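Side-chain contacts in L-glyceraldehyde 3-phosphate reductase (Clostridium beijerinckii, PDB 6HG6), which binds NADPH in a TIM barrel and acts as an aldehyde reductase implicated in furfural detoxification: residues A[48-53]-A[78-83]; A[283-288]-A[320-325]. One frame throughout, in Å; residues are numbered along the deposited sequence.

Interaction 1 of 2, residues A[48-53]-A[78-83]; sequences LCFTAF and GRILRD
Cys49 and Ile80 mark the closest backbone approach of segments 48-53 and 78-83, their CA atoms lying 8.3 Å apart; the separation grows to 14.5 Å from Leu48 CA to Gly78 CA and to 15.0 Å from Phe53 CA to Asp83 CA, so the approach is local to the middle. Both segments are helical, belonging to helices 42-54 and 72-85, which follow the first and second strands of the TIM barrel and are neighbours in its outer layer. Ile80 supplies the whole contact on its side, dividing two branches between two partners. With chi1 at -68°, CG1 stands anti to the carbonyl carbon and carries CD1 out to the thiol of Cys49, where SG lies 4.1 Å from Ile80 CD1. The other branch, CG2, is directed between Cys49 and Phe50: Ile80 CG2 is 4.4 Å from Cys49 CB and 4.5 Å from Phe50 CE1, meeting that ring obliquely. The bond from CA to CB of Phe50 does not face the other helix, and it is the far part of its ring that closes the gap. These separations, and a buried surface of 104 Å² summed over both sides, describe light apolar packing, although all three residues are buried. Met45 and Tyr42, earlier on helix 42-54, extend the surface against which Ile80 rests, while Cys49 also touches Phe77 and the Phe50 ring stacks on Tyr3. Within helix 72-85, the exposed Arg79 and Asp83 both also meet Tyr42, and they form a long salt bridge, Arg79 NE to Asp83 OD2 3.8 Å.

Interaction 2 of 2, residues A[283-288]-A[320-325]; sequences LSWVLK and EELMMI
Trp285 and Leu322 lie at the closest backbone approach, with CA atoms 8.7 Å apart, where the end of helix 278-286 and the turn after it face helix 319-329. In this TIM barrel, helix 278-286 precedes the last barrel strand, 294-297, and helix 319-329, near the C-terminus, packs on helix 278-286 and, through Met324 and Ile325, on helix 258-273. Trp285 reaches across with CG anti to its own amide nitrogen (chi1 -179°), which presents the CD1 and NE1 corner of the indole to the second helix. Two aliphatic side chains receive that corner obliquely: Leu322 CD2 is 4.0 Å from Trp285 CD1, and Ile325 CG2 is 3.9 Å from Trp285 NE1. Ile325 and the indole run past each other in opposite directions, and Ile325 CD1 also touches Trp285 CD1. Lys288 adds its aliphatic chain, whose CD comes within 3.7 Å of Leu322 CD2, while CE approaches both leucine methyls. A bend at chi4 (-35°) then turns the lysine back over the indole, placing NZ 3.8 Å above one ring face, toward its rim. Leu322 CD2 is thus shared by the tryptophan corner and the lysine methylenes. Tyr196, Ile198 and Arg201 adjoin Trp285 beyond these segments. The polar link between the helices is indirect, through a water lying at the indole edge in the ring plane. It accepts from Trp285 NE1 at 3.0 Å and donates to the main-chain O of Leu322 at 3.0 Å, the two partners subtending about 138° at the water oxygen.

Overall arrangement
Interaction 1 closes before interaction 2 opens along the chain, and the two lie 32 Å apart between centres, with nearest atoms about 12 Å apart and no touch. Both belong to the helical layer round the eight-stranded parallel barrel: interaction 1 joins helices 42-54 and 72-85 near its start, whereas interaction 2 joins helix 278-286 to the C-terminal helix 319-329. Because the barrel closes, strand 294-297 sits beside strand 28-31, and helix 302-308, between the segments of interaction 2 in sequence, packs against Leu48 and Thr51. NADPH is about 11 Å from the Cys49 side chain and about 12 Å from that of Trp285, so both are structural packing set back from the cofactor.

Interaction 1 of 2, residues A[48-53]-A[78-83]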
loop_
_atom_site.group_PDB
_atom_site.type_symbol
_atom_site.label_atom_id
_atom_site.label_comp_id
_atom_site.label_asym_id
_atom_site.label_seq_id
_atom_site.Cartn_x
_atom_site.Cartn_y
_atom_site.Cartn_z
ATOM N N LEU A 48 -11.040 11.853 -5.958
ATOM C CA LEU A 48 -9.712 11.368 -5.514
ATOM C C LEU A 48 -9.274 10.221 -6.436
ATOM O O LEU A 48 -8.113 10.223 -6.885
ATOM C CB LEU A 48 -9.742 10.891 -4.057
ATOM C CG LEU A 48 -9.811 11.982 -3.005
ATOM C CD1 LEU A 48 -9.951 11.360 -1.611
ATOM C CD2 LEU A 48 -8.579 12.843 -3.078
ATOM N N CYS A 49 -10.174 9.303 -6.731
ATOM C CA CYS A 49 -9.867 8.143 -7.607
ATOM C C CYS A 49 -9.537 8.624 -9.018
ATOM O O CYS A 49 -8.565 8.144 -9.566
ATOM C CB CYS A 49 -11.012 7.152 -7.627
ATOM S SG CYS A 49 -11.149 6.280 -6.044
ATOM N N PHE A 50 -10.351 9.506 -9.570
ATOM C CA PHE A 50 -10.175 10.059 -10.916
ATOM C C PHE A 50 -8.828 10.781 -10.964
ATOM O O PHE A 50 -8.090 10.629 -11.959
ATOM C CB PHE A 50 -11.309 11.018 -11.276
ATOM C CG PHE A 50 -12.682 10.390 -11.312
ATOM C CD1 PHE A 50 -12.859 9.029 -11.501
ATOM C CD2 PHE A 50 -13.798 11.218 -11.332
ATOM C CE1 PHE A 50 -14.133 8.471 -11.536
ATOM C CE2 PHE A 50 -15.066 10.670 -11.416
ATOM C CZ PHE A 50 -15.227 9.308 -11.545
ATOM N N THR A 51 -8.519 11.596 -9.951
ATOM C CA THR A 51 -7.230 12.323 -9.909
ATOM C C THR A 51 -6.085 11.308 -9.900
ATOM O O THR A 51 -5.151 11.480 -10.675
ATOM C CB THR A 51 -7.145 13.268 -8.707
ATOM O OG1 THR A 51 -8.255 14.155 -8.827
ATOM C CG2 THR A 51 -5.842 14.019 -8.690
ATOM N N ALA A 52 -6.184 10.249 -9.106
ATOM C CA ALA A 52 -5.138 9.227 -8.987
ATOM C C ALA A 52 -4.885 8.608 -10.374
ATOM O O ALA A 52 -3.744 8.621 -10.866
ATOM C CB ALA A 52 -5.546 8.181 -8.002
ATOM N N PHE A 53 -5.943 8.113 -11.003
ATOM C CA PHE A 53 -5.825 7.413 -12.304
ATOM C C PHE A 53 -5.348 8.386 -13.377
ATOM O O PHE A 53 -4.533 7.988 -14.223
ATOM C CB PHE A 53 -7.140 6.726 -12.663
ATOM C CG PHE A 53 -7.064 5.806 -13.858
ATOM C CD1 PHE A 53 -6.151 4.774 -13.869
ATOM C CD2 PHE A 53 -7.944 5.936 -14.914
ATOM C CE1 PHE A 53 -6.033 3.930 -14.980
ATOM C CE2 PHE A 53 -7.852 5.097 -16.017
ATOM C CZ PHE A 53 -6.900 4.093 -16.042
ATOM N N GLY A 78 -16.744 0.066 -4.925
ATOM C CA GLY A 78 -17.628 -0.717 -5.802
ATOM C C GLY A 78 -18.544 0.201 -6.588
ATOM O O GLY A 78 -18.784 -0.033 -7.771
ATOM N N ARG A 79 -19.084 1.227 -5.939
ATOM C CA ARG A 79 -19.969 2.198 -6.594
ATOM C C ARG A 79 -19.164 3.029 -7.600
ATOM O O ARG A 79 -19.693 3.340 -8.676
ATOM C CB ARG A 79 -20.652 3.087 -5.564
ATOM C CG ARG A 79 -21.687 4.007 -6.167
ATOM C CD ARG A 79 -22.309 4.827 -5.033
ATOM N NE ARG A 79 -23.177 5.854 -5.555
ATOM C CZ ARG A 79 -23.621 6.889 -4.832
ATOM N NH1 ARG A 79 -23.250 7.032 -3.562
ATOM N NH2 ARG A 79 -24.404 7.789 -5.404
ATOM N N ILE A 80 -17.944 3.414 -7.263
ATOM C CA ILE A 80 -17.126 4.218 -8.202
ATOM C C ILE A 80 -16.822 3.358 -9.452
ATOM O O ILE A 80 -16.889 3.891 -10.601
ATOM C CB ILE A 80 -15.881 4.703 -7.460
ATOM C CG1 ILE A 80 -16.280 5.717 -6.376
ATOM C CG2 ILE A 80 -14.887 5.303 -8.468
ATOM C CD1 ILE A 80 -15.201 5.961 -5.371
ATOM N N LEU A 81 -16.545 2.085 -9.241
ATOM C CA LEU A 81 -16.313 1.132 -10.360
ATOM C C LEU A 81 -17.565 1.043 -11.221
ATOM O O LEU A 81 -17.492 1.357 -12.424
ATOM C CB LEU A 81 -15.935 -0.247 -9.826
ATOM C CG LEU A 81 -14.514 -0.337 -9.325
ATOM C CD1 LEU A 81 -14.363 -1.567 -8.459
ATOM C CD2 LEU A 81 -13.535 -0.330 -10.497
ATOM N N ARG A 82 -18.706 0.784 -10.605
ATOM C CA ARG A 82 -19.975 0.618 -11.344
ATOM C C ARG A 82 -20.274 1.894 -12.137
ATOM O O ARG A 82 -20.732 1.802 -13.286
ATOM C CB ARG A 82 -21.050 0.263 -10.307
ATOM C CG ARG A 82 -22.477 0.105 -10.790
ATOM C CD ARG A 82 -23.311 -0.692 -9.776
ATOM N NE ARG A 82 -23.093 -0.377 -8.354
ATOM C CZ ARG A 82 -22.398 -1.124 -7.457
ATOM N NH1 ARG A 82 -22.266 -0.690 -6.216
ATOM N NH2 ARG A 82 -21.830 -2.283 -7.774
ATOM N N ASP A 83 -20.094 3.063 -11.534
ATOM C CA ASP A 83 -20.555 4.323 -12.137
ATOM C C ASP A 83 -19.573 4.850 -13.188
ATOM O O ASP A 83 -20.032 5.499 -14.123
ATOM C CB ASP A 83 -20.725 5.386 -11.057
ATOM C CG ASP A 83 -21.918 5.174 -10.136
ATOM O OD1 ASP A 83 -22.682 4.192 -10.377
ATOM O OD2 ASP A 83 -22.082 6.027 -9.178
#

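Interaction 2 of 2, residues A[283-288]-A[320-325]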
loop_
_atom_site.group_PDB
_atom_site.type_symbol
_atom_site.label_atom_id
_atom_site.label_comp_id
_atom_site.label_asym_id
_atom_site.label_seq_id
_atom_site.Cartn_x
_atom_site.Cartn_y
_atom_site.Cartn_z
ATOM N N LEU A 283 8.395 10.486 0.799
ATOM C CA LEU A 283 7.928 9.527 -0.235
ATOM C C LEU A 283 9.126 9.084 -1.079
ATOM O O LEU A 283 9.274 7.879 -1.284
ATOM C CB LEU A 283 6.856 10.150 -1.124
ATOM C CG LEU A 283 5.560 10.569 -0.429
ATOM C CD1 LEU A 283 4.598 11.142 -1.458
ATOM C CD2 LEU A 283 4.923 9.415 0.303
ATOM N N SER A 284 9.963 10.027 -1.500
ATOM C CA SER A 284 11.187 9.735 -2.294
ATOM C C SER A 284 12.102 8.802 -1.496
ATOM O O SER A 284 12.664 7.881 -2.084
ATOM C CB SER A 284 11.903 10.952 -2.694
ATOM O OG SER A 284 11.069 11.763 -3.482
ATOM N N TRP A 285 12.243 9.021 -0.191
ATOM C CA TRP A 285 13.180 8.214 0.618
ATOM C C TRP A 285 12.723 6.751 0.654
ATOM O O TRP A 285 13.556 5.836 0.520
ATOM C CB TRP A 285 13.324 8.861 2.003
ATOM C CG TRP A 285 14.277 8.130 2.882
ATOM C CD1 TRP A 285 15.591 8.426 3.060
ATOM C CD2 TRP A 285 14.006 6.986 3.706
ATOM N NE1 TRP A 285 16.145 7.539 3.933
ATOM C CE2 TRP A 285 15.218 6.655 4.350
ATOM C CE3 TRP A 285 12.875 6.229 3.984
ATOM C CZ2 TRP A 285 15.337 5.571 5.213
ATOM C CZ3 TRP A 285 12.994 5.164 4.852
ATOM C CH2 TRP A 285 14.199 4.862 5.473
ATOM N N VAL A 286 11.447 6.502 0.863
ATOM C CA VAL A 286 10.939 5.116 0.922
ATOM C C VAL A 286 11.255 4.369 -0.387
ATOM O O VAL A 286 11.422 3.137 -0.325
ATOM C CB VAL A 286 9.438 5.148 1.255
ATOM C CG1 VAL A 286 8.770 3.896 0.885
ATOM C CG2 VAL A 286 9.243 5.472 2.723
ATOM N N LEU A 287 11.293 5.065 -1.509
ATOM C CA LEU A 287 11.544 4.485 -2.864
ATOM C C LEU A 287 13.031 4.461 -3.236
ATOM O O LEU A 287 13.348 4.092 -4.376
ATOM C CB LEU A 287 10.794 5.316 -3.911
ATOM C CG LEU A 287 9.272 5.132 -3.920
ATOM C CD1 LEU A 287 8.651 6.168 -4.830
ATOM C CD2 LEU A 287 8.845 3.733 -4.327
ATOM N N LYS A 288 13.927 4.885 -2.370
ATOM C CA LYS A 288 15.332 5.077 -2.812
ATOM C C LYS A 288 15.962 3.754 -3.265
ATOM O O LYS A 288 16.871 3.807 -4.115
ATOM C CB LYS A 288 16.146 5.766 -1.717
ATOM C CG LYS A 288 16.493 4.959 -0.480
ATOM C CD LYS A 288 17.086 5.879 0.569
ATOM C CE LYS A 288 17.806 5.196 1.707
ATOM N NZ LYS A 288 17.238 3.919 2.119
ATOM N N GLU A 320 25.534 11.903 1.637
ATOM C CA GLU A 320 25.459 12.926 2.731
ATOM C C GLU A 320 23.981 13.078 3.230
ATOM O O GLU A 320 23.789 13.274 4.576
ATOM C CB GLU A 320 25.958 14.299 2.309
ATOM C CG GLU A 320 25.942 15.294 3.451
ATOM C CD GLU A 320 26.589 16.616 3.077
ATOM O OE1 GLU A 320 26.214 17.091 1.986
ATOM O OE2 GLU A 320 27.485 17.145 3.830
ATOM N N GLU A 321 23.037 13.174 2.233
ATOM C CA GLU A 321 21.618 13.351 2.633
ATOM C C GLU A 321 21.221 12.155 3.483
ATOM O O GLU A 321 20.527 12.352 4.500
ATOM C CB GLU A 321 20.682 13.478 1.431
ATOM C CG GLU A 321 20.791 14.805 0.730
ATOM C CD GLU A 321 20.079 14.903 -0.609
ATOM O OE1 GLU A 321 19.949 13.909 -1.282
ATOM O OE2 GLU A 321 19.706 16.011 -0.984
ATOM N N LEU A 322 21.577 10.952 3.017
ATOM C CA LEU A 322 21.202 9.690 3.667
ATOM C C LEU A 322 21.800 9.579 5.069
ATOM O O LEU A 322 21.050 9.218 5.972
ATOM C CB LEU A 322 21.630 8.515 2.794
ATOM C CG LEU A 322 20.850 8.348 1.481
ATOM C CD1 LEU A 322 21.152 7.000 0.869
ATOM C CD2 LEU A 322 19.351 8.539 1.664
ATOM N N MET A 323 23.092 9.858 5.261
ATOM C CA MET A 323 23.682 9.712 6.613
ATOM C C MET A 323 23.070 10.774 7.546
ATOM O O MET A 323 22.965 10.482 8.802
ATOM C CB MET A 323 25.200 9.851 6.573
ATOM C CG MET A 323 25.618 11.262 6.554
ATOM S SD MET A 323 26.342 11.907 8.073
ATOM C CE MET A 323 25.722 10.797 9.327
ATOM N N MET A 324 22.638 11.938 6.991
ATOM C CA MET A 324 22.013 12.992 7.825
ATOM C C MET A 324 20.606 12.540 8.236
ATOM O O MET A 324 20.221 12.702 9.406
ATOM C CB MET A 324 21.927 14.311 7.062
ATOM C CG MET A 324 23.288 14.962 6.952
ATOM S SD MET A 324 22.991 16.459 5.719
ATOM C CE MET A 324 22.384 17.555 7.281
ATOM N N ILE A 325 19.864 11.985 7.288
ATOM C CA ILE A 325 18.474 11.529 7.548
ATOM C C ILE A 325 18.499 10.405 8.607
ATOM O O ILE A 325 17.535 10.234 9.412
ATOM C CB ILE A 325 17.792 11.074 6.256
ATOM C CG1 ILE A 325 17.467 12.283 5.380
ATOM C CG2 ILE A 325 16.563 10.276 6.609
ATOM C CD1 ILE A 325 17.060 11.918 3.973
HETATM O O HOH W 1 18.856 7.359 5.132
#